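Local coordinates for protein putative drug/sodium antiporter (Escherichia coli, PDB 4Z3N) that probably exports the genotoxin colibactin or its precursors across the cell membrane, as an antiporter of the MATE family, at residues I118-F121 with F122-I126; G191-V194 with N195-L198; F208-K211 with G212-L215; I270-G273 with I274-N278; T409-H413 with V414-V418. One frame throughout, in Å; residues are numbered along the deposited sequence.

Contacts 1 to 4 each follow about two turns of an unbroken or starting helix, whereas contact 5 spans the break between helices 402-413 and 417-427. All five are partly buried. Measured from contact centre to chain centre, contact 4 lies nearest, about 15 Å, and contacts 2 and 3 far out, about 23 and 26 Å. Those two sit on consecutive helices, 181-204 and 209-232, and touch through Asn-195 and Val-213. Contacts 4 and 5 meet, Ile-270 against Thr-409 and His-413, and share one bound lipid, whose hydroxyl bonds to His-413 O while its acyl chain meets Tyr-277 and Ile-270. Contacts 1 and 2 pair aliphatic or aromatic groups along helix faces.

Contact 1. Residues I118-F121 with F122-I126; sequences IALF and FAIVI
The Phe-122 ring has the carbonyl of Ile-118 at its edge, in the ring plane, with Ile-118 O 3.5 Å from Phe-122 CD2. Ile-118 runs beside the ring in the same direction; its CG2 branch, anti to the backbone N, comes to 4.1 Å from Phe-122 CD2. From other helices the ring is met by Ile-84, Met-261 and Met-264. On another face of the helix, Leu-120 and Ile-124 make a looser aliphatic pair, Leu-120 CG 4.3 Å from Ile-124 CD1. Beneath the side chains, Val-125 N reaches Phe-121 O at 2.9 Å and nearly straight (169°), and Ile-124 N reaches Leu-120 O at 3.0 Å. The small, buried Ala-119 and Ala-123 face helix 162-177 at Met-166, Val-170 and Val-162, while Ile-118 and Phe-122 pack on helix 250-284. Such i to i+4 pairing, with different neighbours on different faces, belongs to an alpha helix spanning the membrane, here helix 107-132 inside the MATE helical bundle.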
loop_
_atom_site.group_PDB
_atom_site.type_symbol
_atom_site.label_atom_id
_atom_site.label_comp_id
_atom_site.label_asym_id
_atom_site.label_seq_id
_atom_site.Cartn_x
_atom_site.Cartn_y
_atom_site.Cartn_z
ATOM N N ILE A 118 4.598 -20.025 -1.783
ATOM C CA ILE A 118 4.739 -19.093 -0.677
ATOM C C ILE A 118 3.368 -18.553 -0.268
ATOM O O ILE A 118 3.040 -18.446 0.916
ATOM C CB ILE A 118 5.704 -17.943 -1.060
ATOM C CG1 ILE A 118 7.156 -18.416 -0.917
ATOM C CG2 ILE A 118 5.471 -16.714 -0.196
ATOM C CD1 ILE A 118 8.175 -17.551 -1.649
ATOM N N ALA A 119 2.564 -18.227 -1.271
ATOM C CA ALA A 119 1.215 -17.733 -1.061
ATOM C C ALA A 119 0.371 -18.789 -0.361
ATOM O O ALA A 119 -0.478 -18.474 0.468
ATOM C CB ALA A 119 0.582 -17.340 -2.396
ATOM N N LEU A 120 0.603 -20.052 -0.707
ATOM C CA LEU A 120 -0.153 -21.141 -0.113
ATOM C C LEU A 120 0.144 -21.287 1.386
ATOM O O LEU A 120 -0.784 -21.259 2.211
ATOM C CB LEU A 120 0.136 -22.443 -0.856
ATOM C CG LEU A 120 -0.558 -23.733 -0.386
ATOM C CD1 LEU A 120 -2.063 -23.578 -0.239
ATOM C CD2 LEU A 120 -0.231 -24.830 -1.380
ATOM N N PHE A 121 1.425 -21.427 1.741
ATOM C CA PHE A 121 1.821 -21.593 3.147
ATOM C C PHE A 121 1.390 -20.412 4.007
ATOM O O PHE A 121 1.058 -20.550 5.187
ATOM C CB PHE A 121 3.331 -21.779 3.264
ATOM C CG PHE A 121 3.776 -23.202 3.129
ATOM C CD1 PHE A 121 3.803 -23.823 1.893
ATOM C CD2 PHE A 121 4.180 -23.922 4.241
ATOM C CE1 PHE A 121 4.228 -25.149 1.767
ATOM C CE2 PHE A 121 4.604 -25.244 4.120
ATOM C CZ PHE A 121 4.633 -25.854 2.878
ATOM N N PHE A 122 1.423 -19.233 3.406
ATOM C CA PHE A 122 1.005 -18.040 4.104
ATOM C C PHE A 122 -0.484 -18.150 4.397
ATOM O O PHE A 122 -0.923 -17.760 5.470
ATOM C CB PHE A 122 1.337 -16.779 3.291
ATOM C CG PHE A 122 2.454 -15.960 3.876
ATOM C CD1 PHE A 122 2.198 -15.034 4.883
ATOM C CD2 PHE A 122 3.755 -16.117 3.427
ATOM C CE1 PHE A 122 3.228 -14.276 5.432
ATOM C CE2 PHE A 122 4.796 -15.366 3.967
ATOM C CZ PHE A 122 4.534 -14.441 4.970
ATOM N N ALA A 123 -1.252 -18.720 3.473
ATOM C CA ALA A 123 -2.703 -18.862 3.686
ATOM C C ALA A 123 -3.039 -19.905 4.767
ATOM O O ALA A 123 -3.918 -19.697 5.595
ATOM C CB ALA A 123 -3.415 -19.213 2.366
ATOM N N ILE A 124 -2.325 -21.027 4.741
ATOM C CA ILE A 124 -2.440 -22.067 5.764
ATOM C C ILE A 124 -2.074 -21.576 7.174
ATOM O O ILE A 124 -2.849 -21.720 8.114
ATOM C CB ILE A 124 -1.542 -23.272 5.436
ATOM C CG1 ILE A 124 -1.956 -23.920 4.115
ATOM C CG2 ILE A 124 -1.572 -24.273 6.575
ATOM C CD1 ILE A 124 -1.030 -25.059 3.677
ATOM N N VAL A 125 -0.879 -21.028 7.330
ATOM C CA VAL A 125 -0.469 -20.508 8.625
ATOM C C VAL A 125 -1.479 -19.472 9.146
ATOM O O VAL A 125 -1.816 -19.463 10.323
ATOM C CB VAL A 125 0.951 -19.880 8.550
ATOM C CG1 VAL A 125 1.377 -19.335 9.914
ATOM C CG2 VAL A 125 1.954 -20.909 8.036
ATOM N N ILE A 126 -1.979 -18.619 8.260
ATOM C CA ILE A 126 -2.906 -17.563 8.663
ATOM C C ILE A 126 -4.315 -18.082 9.023
ATOM O O ILE A 126 -4.936 -17.589 9.965
ATOM C CB ILE A 126 -3.029 -16.481 7.558
ATOM C CG1 ILE A 126 -1.710 -15.729 7.395
ATOM C CG2 ILE A 126 -4.141 -15.493 7.896
ATOM C CD1 ILE A 126 -1.742 -14.678 6.287
#

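Contact 2. Residues G191-V194 with N195-L198; sequences GALV and NIML
Residues Gly-191 to Leu-198 form two turns of continuous alpha helix, in which Leu-198 N binds Val-194 O at 2.9 Å and Met-197 N binds Leu-193 O at 3.0 Å, while the bond from Ile-196 N to Ala-192 O is weak. Val-194 and Leu-198 lie side by side and point the same way, with Val-194 CG1 only 3.5 Å from Leu-198 CD1. The leucine is placed there by a CG anti to its carbonyl carbon (chi1 -74°), which lays the chain back over the preceding turn. This is an i to i+4 aliphatic pair on transmembrane helix 181-204, and it faces helix 209-232: Val-194 touches Ser-223, and Leu-198 meets Ala-216 and Leu-219. Elsewhere on the helix, Leu-193 CD2 and Ile-196 CD1 approach to 4.2 Å, a thinner contact on an exposed face. The buried Asn-195 sends CG anti to its own N (chi1 176°), between Ala-52 and Asp-53 of helix 28-56 and Ser-217 of helix 209-232, and Ala-192 sits against Thr-45 and Thr-48.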
loop_
_atom_site.group_PDB
_atom_site.type_symbol
_atom_site.label_atom_id
_atom_site.label_comp_id
_atom_site.label_asym_id
_atom_site.label_seq_id
_atom_site.Cartn_x
_atom_site.Cartn_y
_atom_site.Cartn_z
ATOM N N GLY A 191 -13.659 -6.265 -11.849
ATOM C CA GLY A 191 -13.974 -6.485 -10.450
ATOM C C GLY A 191 -14.972 -5.478 -9.913
ATOM O O GLY A 191 -15.855 -5.824 -9.132
ATOM N N ALA A 192 -14.830 -4.227 -10.339
ATOM C CA ALA A 192 -15.666 -3.138 -9.850
ATOM C C ALA A 192 -17.074 -3.193 -10.432
ATOM O O ALA A 192 -18.032 -2.833 -9.754
ATOM C CB ALA A 192 -15.017 -1.797 -10.159
ATOM N N LEU A 193 -17.190 -3.639 -11.685
ATOM C CA LEU A 193 -18.495 -3.803 -12.342
ATOM C C LEU A 193 -19.291 -4.922 -11.692
ATOM O O LEU A 193 -20.460 -4.750 -11.342
ATOM C CB LEU A 193 -18.330 -4.091 -13.835
ATOM C CG LEU A 193 -17.947 -2.882 -14.684
ATOM C CD1 LEU A 193 -17.696 -3.276 -16.129
ATOM C CD2 LEU A 193 -19.044 -1.836 -14.600
ATOM N N VAL A 194 -18.635 -6.067 -11.536
ATOM C CA VAL A 194 -19.187 -7.206 -10.818
ATOM C C VAL A 194 -19.755 -6.836 -9.428
ATOM O O VAL A 194 -20.868 -7.218 -9.075
ATOM C CB VAL A 194 -18.112 -8.299 -10.680
ATOM C CG1 VAL A 194 -18.562 -9.410 -9.746
ATOM C CG2 VAL A 194 -17.787 -8.844 -12.044
ATOM N N ASN A 195 -19.005 -6.078 -8.647
ATOM C CA ASN A 195 -19.498 -5.682 -7.348
ATOM C C ASN A 195 -20.701 -4.746 -7.481
ATOM O O ASN A 195 -21.591 -4.723 -6.625
ATOM C CB ASN A 195 -18.378 -5.026 -6.541
ATOM C CG ASN A 195 -18.859 -4.493 -5.215
ATOM O OD1 ASN A 195 -18.924 -3.283 -5.010
ATOM N ND2 ASN A 195 -19.211 -5.392 -4.310
ATOM N N ILE A 196 -20.724 -3.980 -8.566
ATOM C CA ILE A 196 -21.793 -3.007 -8.795
ATOM C C ILE A 196 -23.114 -3.704 -9.068
ATOM O O ILE A 196 -24.162 -3.298 -8.561
ATOM C CB ILE A 196 -21.475 -2.072 -9.978
ATOM C CG1 ILE A 196 -20.493 -0.989 -9.536
ATOM C CG2 ILE A 196 -22.758 -1.432 -10.499
ATOM C CD1 ILE A 196 -19.689 -0.386 -10.683
ATOM N N MET A 197 -23.043 -4.761 -9.869
ATOM C CA MET A 197 -24.210 -5.535 -10.244
ATOM C C MET A 197 -24.657 -6.522 -9.162
ATOM O O MET A 197 -25.851 -6.748 -8.985
ATOM C CB MET A 197 -23.924 -6.271 -11.546
ATOM C CG MET A 197 -23.794 -5.336 -12.730
ATOM S SD MET A 197 -23.123 -6.105 -14.231
ATOM C CE MET A 197 -22.705 -4.635 -15.181
ATOM N N LEU A 198 -23.703 -7.101 -8.437
ATOM C CA LEU A 198 -24.011 -8.167 -7.492
ATOM C C LEU A 198 -24.596 -7.651 -6.189
ATOM O O LEU A 198 -25.509 -8.264 -5.639
ATOM C CB LEU A 198 -22.768 -9.002 -7.191
ATOM C CG LEU A 198 -22.281 -9.961 -8.276
ATOM C CD1 LEU A 198 -21.068 -10.739 -7.772
ATOM C CD2 LEU A 198 -23.399 -10.898 -8.716
#

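Contact 3. Residues F208-K211 with G212-L215; sequences FGVK and GVAL. With OLC ((2R)-2,3-dihydroxypropyl (9Z)-octadec-9-enoate), chain G.
Phe-208 aims its CB at the following turn and rests it on the bare backbone of Gly-212, 3.6 Å from Gly-212 CA; Phe-208 CB can sit there because Gly-212 has no side chain to collide with it. Val-210 and Lys-211 start off in the other direction, away from residues 212-215, whereas Ala-214 and Leu-215 point back toward the earlier turn. The chain enters through Gly-209, whose phi is positive (57°). The backbone bonds tighten as the helix gets going: Gly-212 N lies 3.2 Å from Phe-208 O but well above that carbonyl's plane, Val-213 N to Gly-209 O is weak, and Leu-215 N reaches Lys-211 O at 2.8 Å, nearly along the C=O axis. A lipid tail passes farther along, its C17 atom 3.9 Å from Ala-214 O and its C15 atom 4.2 Å from Leu-215 CD1. Phe-208 and Leu-215 both lean on Met-202 of helix 181-204. This is the short connection between two successive transmembrane helices of a MATE bundle, with the opening turn of helix 209-232.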
loop_
_atom_site.group_PDB
_atom_site.type_symbol
_atom_site.label_atom_id
_atom_site.label_comp_id
_atom_site.label_asym_id
_atom_site.label_seq_id
_atom_site.Cartn_x
_atom_site.Cartn_y
_atom_site.Cartn_z
ATOM N N PHE A 208 -29.781 -11.395 1.213
ATOM C CA PHE A 208 -28.613 -11.720 2.034
ATOM C C PHE A 208 -28.114 -10.577 2.933
ATOM O O PHE A 208 -27.162 -10.756 3.693
ATOM C CB PHE A 208 -27.478 -12.189 1.138
ATOM C CG PHE A 208 -27.589 -13.624 0.721
ATOM C CD1 PHE A 208 -28.443 -14.485 1.389
ATOM C CD2 PHE A 208 -26.825 -14.121 -0.331
ATOM C CE1 PHE A 208 -28.539 -15.820 1.012
ATOM C CE2 PHE A 208 -26.911 -15.453 -0.705
ATOM C CZ PHE A 208 -27.774 -16.310 -0.027
ATOM N N GLY A 209 -28.747 -9.409 2.849
ATOM C CA GLY A 209 -28.357 -8.262 3.662
ATOM C C GLY A 209 -26.916 -7.780 3.544
ATOM O O GLY A 209 -26.340 -7.737 2.453
ATOM N N VAL A 210 -26.340 -7.395 4.682
ATOM C CA VAL A 210 -24.940 -6.973 4.752
ATOM C C VAL A 210 -23.978 -8.078 4.308
ATOM O O VAL A 210 -23.014 -7.814 3.588
ATOM C CB VAL A 210 -24.568 -6.519 6.172
ATOM C CG1 VAL A 210 -23.072 -6.396 6.320
ATOM C CG2 VAL A 210 -25.247 -5.197 6.489
ATOM N N LYS A 211 -24.253 -9.311 4.732
ATOM C CA LYS A 211 -23.486 -10.473 4.292
ATOM C C LYS A 211 -23.342 -10.485 2.773
ATOM O O LYS A 211 -22.228 -10.614 2.257
ATOM C CB LYS A 211 -24.140 -11.774 4.772
ATOM C CG LYS A 211 -23.950 -12.056 6.272
ATOM C CD LYS A 211 -24.530 -13.418 6.688
ATOM C CE LYS A 211 -26.017 -13.532 6.359
ATOM N NZ LYS A 211 -26.598 -14.776 6.919
ATOM N N GLY A 212 -24.459 -10.320 2.067
ATOM C CA GLY A 212 -24.464 -10.258 0.614
ATOM C C GLY A 212 -23.570 -9.205 -0.048
ATOM O O GLY A 212 -22.955 -9.493 -1.083
ATOM N N VAL A 213 -23.495 -7.992 0.508
ATOM C CA VAL A 213 -22.595 -6.981 -0.070
ATOM C C VAL A 213 -21.135 -7.416 0.137
ATOM O O VAL A 213 -20.308 -7.299 -0.779
ATOM C CB VAL A 213 -22.807 -5.547 0.519
ATOM C CG1 VAL A 213 -24.190 -5.015 0.185
ATOM C CG2 VAL A 213 -22.572 -5.532 2.004
ATOM N N ALA A 214 -20.835 -7.924 1.334
ATOM C CA ALA A 214 -19.553 -8.561 1.590
ATOM C C ALA A 214 -19.249 -9.666 0.554
ATOM O O ALA A 214 -18.177 -9.670 -0.053
ATOM C CB ALA A 214 -19.521 -9.119 2.982
ATOM N N LEU A 215 -20.188 -10.587 0.346
ATOM C CA LEU A 215 -19.993 -11.676 -0.614
ATOM C C LEU A 215 -19.891 -11.172 -2.060
ATOM O O LEU A 215 -19.202 -11.776 -2.897
ATOM C CB LEU A 215 -21.128 -12.709 -0.514
ATOM C CG LEU A 215 -21.074 -13.765 -1.626
ATOM C CD1 LEU A 215 -19.849 -14.680 -1.447
ATOM C CD2 LEU A 215 -22.379 -14.566 -1.739
HETATM C C18 OLC G . -16.320 -11.328 3.662
HETATM C C17 OLC G . -16.964 -12.212 2.598
HETATM C C16 OLC G . -17.036 -13.654 3.056
HETATM C C15 OLC G . -17.330 -14.586 1.902
HETATM C C13 OLC G . -18.397 -16.899 2.073
HETATM C C14 OLC G . -17.149 -16.047 2.304
#

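Contact 4. Residues I270-G273 with I274-N278; sequences IAVG and IVIYN. With OLC ((2R)-2,3-dihydroxypropyl (9Z)-octadec-9-enoate), chain B.
Ile-276 N to Val-272 O is the straightest bond of this helix segment, 3.0 Å at 165°, and Val-275 N to Ala-271 O matches it in length. Tyr-277 N also binds back, to Gly-273 O at 3.1 Å, although it stands above that carbonyl's plane. The tyrosine's hydroxyl looks elsewhere, to Gln-375 OE1. With CG anti to the backbone N (chi1 -174°), the Tyr-277 ring lies face-on to a bound monoolein: lipid atom C2 sits over the centre of one face, 3.6 Å above the plane, and lipid C4 is 3.6 Å from Tyr-277 CZ. Phe-292 meets the same ring edge-to-face; hydroxyl bond, lipid and neighbour together probably limit its rotation. Gly-273 presents only backbone, which lets the lipid's glycerol come close, its O23 hydroxyl hydrogen-bonded to His-413 O. Farther out the packing is aliphatic. Val-272 CG1 and Ile-276 CD1 approach to 3.9 Å as their side chains cross obliquely, Ile-270 and Ile-274 make a looser pair, and Ile-270 CD1 touches the far end of the lipid tail. Apolar residues, one anchored phenol and a glycine that leaves backbone bare to the headgroup suit an amphiphile: with His-413 O holding the glycerol hydroxyl, this face of helix 250-284 takes headgroup and acyl chain together, though the lipid says nothing certain about the natural substrate.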
loop_
_atom_site.group_PDB
_atom_site.type_symbol
_atom_site.label_atom_id
_atom_site.label_comp_id
_atom_site.label_asym_id
_atom_site.label_seq_id
_atom_site.Cartn_x
_atom_site.Cartn_y
_atom_site.Cartn_z
ATOM N N ILE A 270 4.832 1.541 9.385
ATOM C CA ILE A 270 3.959 2.655 9.068
ATOM C C ILE A 270 2.750 2.627 10.006
ATOM O O ILE A 270 2.374 3.654 10.560
ATOM C CB ILE A 270 3.498 2.634 7.601
ATOM C CG1 ILE A 270 4.671 2.929 6.672
ATOM C CG2 ILE A 270 2.409 3.663 7.370
ATOM C CD1 ILE A 270 4.336 2.747 5.190
ATOM N N ALA A 271 2.157 1.454 10.194
ATOM C CA ALA A 271 1.047 1.313 11.129
ATOM C C ALA A 271 1.459 1.713 12.553
ATOM O O ALA A 271 0.701 2.397 13.246
ATOM C CB ALA A 271 0.505 -0.109 11.109
ATOM N N VAL A 272 2.649 1.302 12.991
ATOM C CA VAL A 272 3.125 1.644 14.338
ATOM C C VAL A 272 3.346 3.141 14.517
ATOM O O VAL A 272 3.145 3.693 15.601
ATOM C CB VAL A 272 4.448 0.939 14.677
ATOM C CG1 VAL A 272 4.986 1.444 16.006
ATOM C CG2 VAL A 272 4.267 -0.553 14.709
ATOM N N GLY A 273 3.802 3.787 13.449
ATOM C CA GLY A 273 4.060 5.210 13.478
ATOM C C GLY A 273 2.747 5.944 13.593
ATOM O O GLY A 273 2.692 7.027 14.174
ATOM N N ILE A 274 1.687 5.354 13.037
ATOM C CA ILE A 274 0.348 5.946 13.143
ATOM C C ILE A 274 -0.261 5.702 14.525
ATOM O O ILE A 274 -1.088 6.474 14.981
ATOM C CB ILE A 274 -0.617 5.410 12.072
ATOM C CG1 ILE A 274 -0.172 5.882 10.686
ATOM C CG2 ILE A 274 -2.028 5.910 12.352
ATOM C CD1 ILE A 274 -1.045 5.408 9.542
ATOM N N VAL A 275 0.177 4.636 15.187
ATOM C CA VAL A 275 -0.208 4.364 16.564
ATOM C C VAL A 275 0.427 5.361 17.554
ATOM O O VAL A 275 -0.247 5.921 18.432
ATOM C CB VAL A 275 0.188 2.924 16.970
ATOM C CG1 VAL A 275 0.028 2.732 18.458
ATOM C CG2 VAL A 275 -0.636 1.899 16.211
ATOM N N ILE A 276 1.731 5.560 17.420
ATOM C CA ILE A 276 2.474 6.475 18.279
ATOM C C ILE A 276 1.979 7.892 18.086
ATOM O O ILE A 276 1.996 8.691 19.018
ATOM C CB ILE A 276 3.983 6.417 17.990
ATOM C CG1 ILE A 276 4.528 5.045 18.400
ATOM C CG2 ILE A 276 4.717 7.604 18.647
ATOM C CD1 ILE A 276 5.891 4.717 17.848
ATOM N N TYR A 277 1.541 8.191 16.864
ATOM C CA TYR A 277 0.957 9.489 16.531
ATOM C C TYR A 277 -0.405 9.663 17.195
ATOM O O TYR A 277 -0.718 10.720 17.746
ATOM C CB TYR A 277 0.818 9.635 15.019
ATOM C CG TYR A 277 0.362 10.993 14.531
ATOM C CD1 TYR A 277 1.251 12.044 14.423
ATOM C CD2 TYR A 277 -0.951 11.203 14.135
ATOM C CE1 TYR A 277 0.851 13.282 13.952
ATOM C CE2 TYR A 277 -1.370 12.437 13.666
ATOM C CZ TYR A 277 -0.460 13.477 13.570
ATOM O OH TYR A 277 -0.868 14.712 13.097
ATOM N N ASN A 278 -1.218 8.618 17.133
ATOM C CA ASN A 278 -2.521 8.649 17.765
ATOM C C ASN A 278 -2.397 8.768 19.275
ATOM O O ASN A 278 -3.101 9.557 19.890
ATOM C CB ASN A 278 -3.320 7.413 17.367
ATOM C CG ASN A 278 -3.937 7.564 16.005
ATOM O OD1 ASN A 278 -3.751 8.591 15.351
ATOM N ND2 ASN A 278 -4.675 6.550 15.561
HETATM C C18 OLC B . 3.417 5.992 3.540
HETATM C C10 OLC B . 3.169 14.285 6.455
HETATM C C9 OLC B . 1.905 13.818 6.386
HETATM C C17 OLC B . 3.126 7.435 3.904
HETATM C C11 OLC B . 4.292 13.425 7.004
HETATM C C8 OLC B . 0.746 14.759 6.669
HETATM C C24 OLC B . 5.094 10.536 13.500
HETATM C C16 OLC B . 4.155 7.908 4.906
HETATM C C12 OLC B . 3.809 12.046 7.433
HETATM C C7 OLC B . -0.599 14.085 6.459
HETATM C C15 OLC B . 3.961 9.388 5.210
HETATM C C13 OLC B . 4.814 10.985 6.983
HETATM C C6 OLC B . -0.938 13.178 7.626
HETATM C C14 OLC B . 4.172 9.639 6.698
HETATM C C5 OLC B . -0.690 13.880 8.945
HETATM C C4 OLC B . -0.522 12.849 10.052
HETATM C C3 OLC B . 0.466 11.778 9.634
HETATM C C2 OLC B . 0.985 10.993 10.823
HETATM C C21 OLC B . 4.679 10.294 11.054
HETATM C C1 OLC B . 2.379 10.458 10.525
HETATM C C22 OLC B . 5.580 9.899 12.211
HETATM O O19 OLC B . 2.728 10.178 9.386
HETATM O O25 OLC B . 5.166 9.588 14.546
HETATM O O23 OLC B . 5.573 8.492 12.361
HETATM O O20 OLC B . 3.351 10.421 11.535
#

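Contact 5. Residues T409-H413 with V414-V418; sequences TLMRH and VFISV. With OLC ((2R)-2,3-dihydroxypropyl (9Z)-octadec-9-enoate), chain B.
Leu-410 O takes two backbone N-H groups, from Val-414 N and from Phe-415 N, each at 3.0 Å and arriving from opposite faces of the carbonyl plane. The second of these donors is five residues on, one more than an alpha helix uses, and Val-414 is where the chain leaves helical geometry. Phe-415 then turns back on the helix it has left: CG anti to its carbonyl carbon (chi1 -75°) carries the ring to Leu-410, whose CB is 3.5 Å from Phe-415 CE2, while the Met-411 methyl CE lies at the ring's edge near its plane, the two side chains crossing at about a right angle. The methionine gets there by bending at both chi2 (73°) and chi3, and Met-411 SD reaches Ile-416 CG1 at 4.2 Å. This is a break within a predicted membrane-spanning segment, helix 402-413 stopping and helix 417-427 starting. At the break His-413 O accepts the lipid hydroxyl O23 at 2.9 Å. The His-413 ring meets the same monoolein edge-on, near its plane, at tail atom C16, and its ND1 makes a weak bond to Thr-409 O. Ser-417 OG, 3.4 Å from lipid atom C22, is bonded to Ala-439 O. The Arg-412 guanidinium end lies near the lipid tail, its NE 3.7 Å from lipid atom C16, and NH1 is bonded to Ser-389 OG.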
loop_
_atom_site.group_PDB
_atom_site.type_symbol
_atom_site.label_atom_id
_atom_site.label_comp_id
_atom_site.label_asym_id
_atom_site.label_seq_id
_atom_site.Cartn_x
_atom_site.Cartn_y
_atom_site.Cartn_z
ATOM N N THR A 409 12.312 3.524 5.749
ATOM C CA THR A 409 11.000 3.568 6.368
ATOM C C THR A 409 11.113 3.834 7.880
ATOM O O THR A 409 10.278 4.520 8.468
ATOM C CB THR A 409 10.246 2.274 6.107
ATOM O OG1 THR A 409 10.181 2.065 4.692
ATOM C CG2 THR A 409 8.835 2.359 6.652
ATOM N N LEU A 410 12.155 3.297 8.500
ATOM C CA LEU A 410 12.389 3.503 9.923
ATOM C C LEU A 410 12.802 4.928 10.186
ATOM O O LEU A 410 12.419 5.538 11.183
ATOM C CB LEU A 410 13.469 2.557 10.431
ATOM C CG LEU A 410 13.030 1.113 10.615
ATOM C CD1 LEU A 410 14.225 0.267 11.013
ATOM C CD2 LEU A 410 11.931 1.054 11.657
ATOM N N MET A 411 13.613 5.441 9.276
ATOM C CA MET A 411 14.103 6.800 9.349
ATOM C C MET A 411 12.954 7.775 9.182
ATOM O O MET A 411 12.982 8.863 9.742
ATOM C CB MET A 411 15.170 7.037 8.280
ATOM C CG MET A 411 15.968 8.325 8.462
ATOM S SD MET A 411 17.137 8.227 9.834
ATOM C CE MET A 411 17.045 6.467 10.171
ATOM N N ARG A 412 11.948 7.400 8.395
ATOM C CA ARG A 412 10.801 8.288 8.177
ATOM C C ARG A 412 9.762 8.247 9.304
ATOM O O ARG A 412 9.299 9.287 9.743
ATOM C CB ARG A 412 10.117 7.992 6.831
ATOM C CG ARG A 412 9.217 9.134 6.370
ATOM C CD ARG A 412 8.555 8.939 5.001
ATOM N NE ARG A 412 7.803 7.690 4.874
ATOM C CZ ARG A 412 8.169 6.665 4.101
ATOM N NH1 ARG A 412 9.277 6.749 3.378
ATOM N NH2 ARG A 412 7.426 5.555 4.051
ATOM N N HIS A 413 9.364 7.056 9.741
ATOM C CA HIS A 413 8.299 6.939 10.745
ATOM C C HIS A 413 8.689 6.767 12.223
ATOM O O HIS A 413 7.829 6.888 13.079
ATOM C CB HIS A 413 7.373 5.782 10.362
ATOM C CG HIS A 413 6.597 6.030 9.106
ATOM N ND1 HIS A 413 7.010 5.583 7.872
ATOM C CD2 HIS A 413 5.452 6.719 8.890
ATOM C CE1 HIS A 413 6.144 5.966 6.950
ATOM N NE2 HIS A 413 5.189 6.659 7.543
ATOM N N VAL A 414 9.953 6.493 12.539
ATOM C CA VAL A 414 10.314 6.210 13.939
ATOM C C VAL A 414 11.546 6.937 14.508
ATOM O O VAL A 414 11.418 7.698 15.455
ATOM C CB VAL A 414 10.532 4.701 14.155
ATOM C CG1 VAL A 414 11.019 4.450 15.573
ATOM C CG2 VAL A 414 9.261 3.956 13.911
ATOM N N PHE A 415 12.728 6.678 13.952
ATOM C CA PHE A 415 13.994 7.148 14.527
ATOM C C PHE A 415 14.150 8.659 14.815
ATOM O O PHE A 415 14.942 9.056 15.675
ATOM C CB PHE A 415 15.140 6.716 13.613
ATOM C CG PHE A 415 15.468 5.250 13.707
ATOM C CD1 PHE A 415 15.400 4.590 14.927
ATOM C CD2 PHE A 415 15.844 4.532 12.579
ATOM C CE1 PHE A 415 15.697 3.246 15.011
ATOM C CE2 PHE A 415 16.145 3.195 12.666
ATOM C CZ PHE A 415 16.068 2.544 13.877
ATOM N N ILE A 416 13.412 9.494 14.099
ATOM C CA ILE A 416 13.545 10.944 14.218
ATOM C C ILE A 416 12.291 11.515 14.858
ATOM O O ILE A 416 12.362 12.293 15.816
ATOM C CB ILE A 416 13.808 11.646 12.854
ATOM C CG1 ILE A 416 15.073 11.099 12.187
ATOM C CG2 ILE A 416 13.998 13.150 13.063
ATOM C CD1 ILE A 416 16.346 11.577 12.849
ATOM N N SER A 417 11.156 11.187 14.250
ATOM C CA SER A 417 9.834 11.627 14.679
ATOM C C SER A 417 9.555 11.494 16.173
ATOM O O SER A 417 9.121 12.461 16.808
ATOM C CB SER A 417 8.767 10.847 13.914
ATOM O OG SER A 417 8.728 11.249 12.556
ATOM N N VAL A 418 9.792 10.311 16.738
ATOM C CA VAL A 418 9.470 10.076 18.150
ATOM C C VAL A 418 10.236 11.015 19.101
ATOM O O VAL A 418 9.622 11.729 19.885
ATOM C CB VAL A 418 9.729 8.611 18.546
ATOM C CG1 VAL A 418 9.766 8.462 20.044
ATOM C CG2 VAL A 418 8.655 7.719 17.963
HETATM C C18 OLC B . 3.417 5.992 3.540
HETATM C C10 OLC B . 3.169 14.285 6.455
HETATM C C9 OLC B . 1.905 13.818 6.386
HETATM C C17 OLC B . 3.126 7.435 3.904
HETATM C C11 OLC B . 4.292 13.425 7.004
HETATM C C8 OLC B . 0.746 14.759 6.669
HETATM C C24 OLC B . 5.094 10.536 13.500
HETATM C C16 OLC B . 4.155 7.908 4.906
HETATM C C12 OLC B . 3.809 12.046 7.433
HETATM C C7 OLC B . -0.599 14.085 6.459
HETATM C C15 OLC B . 3.961 9.388 5.210
HETATM C C13 OLC B . 4.814 10.985 6.983
HETATM C C6 OLC B . -0.938 13.178 7.626
HETATM C C14 OLC B . 4.172 9.639 6.698
HETATM C C5 OLC B . -0.690 13.880 8.945
HETATM C C4 OLC B . -0.522 12.849 10.052
HETATM C C3 OLC B . 0.466 11.778 9.634
HETATM C C2 OLC B . 0.985 10.993 10.823
HETATM C C21 OLC B . 4.679 10.294 11.054
HETATM C C1 OLC B . 2.379 10.458 10.525
HETATM C C22 OLC B . 5.580 9.899 12.211
HETATM O O19 OLC B . 2.728 10.178 9.386
HETATM O O25 OLC B . 5.166 9.588 14.546
HETATM O O23 OLC B . 5.573 8.492 12.361
HETATM O O20 OLC B . 3.351 10.421 11.535
#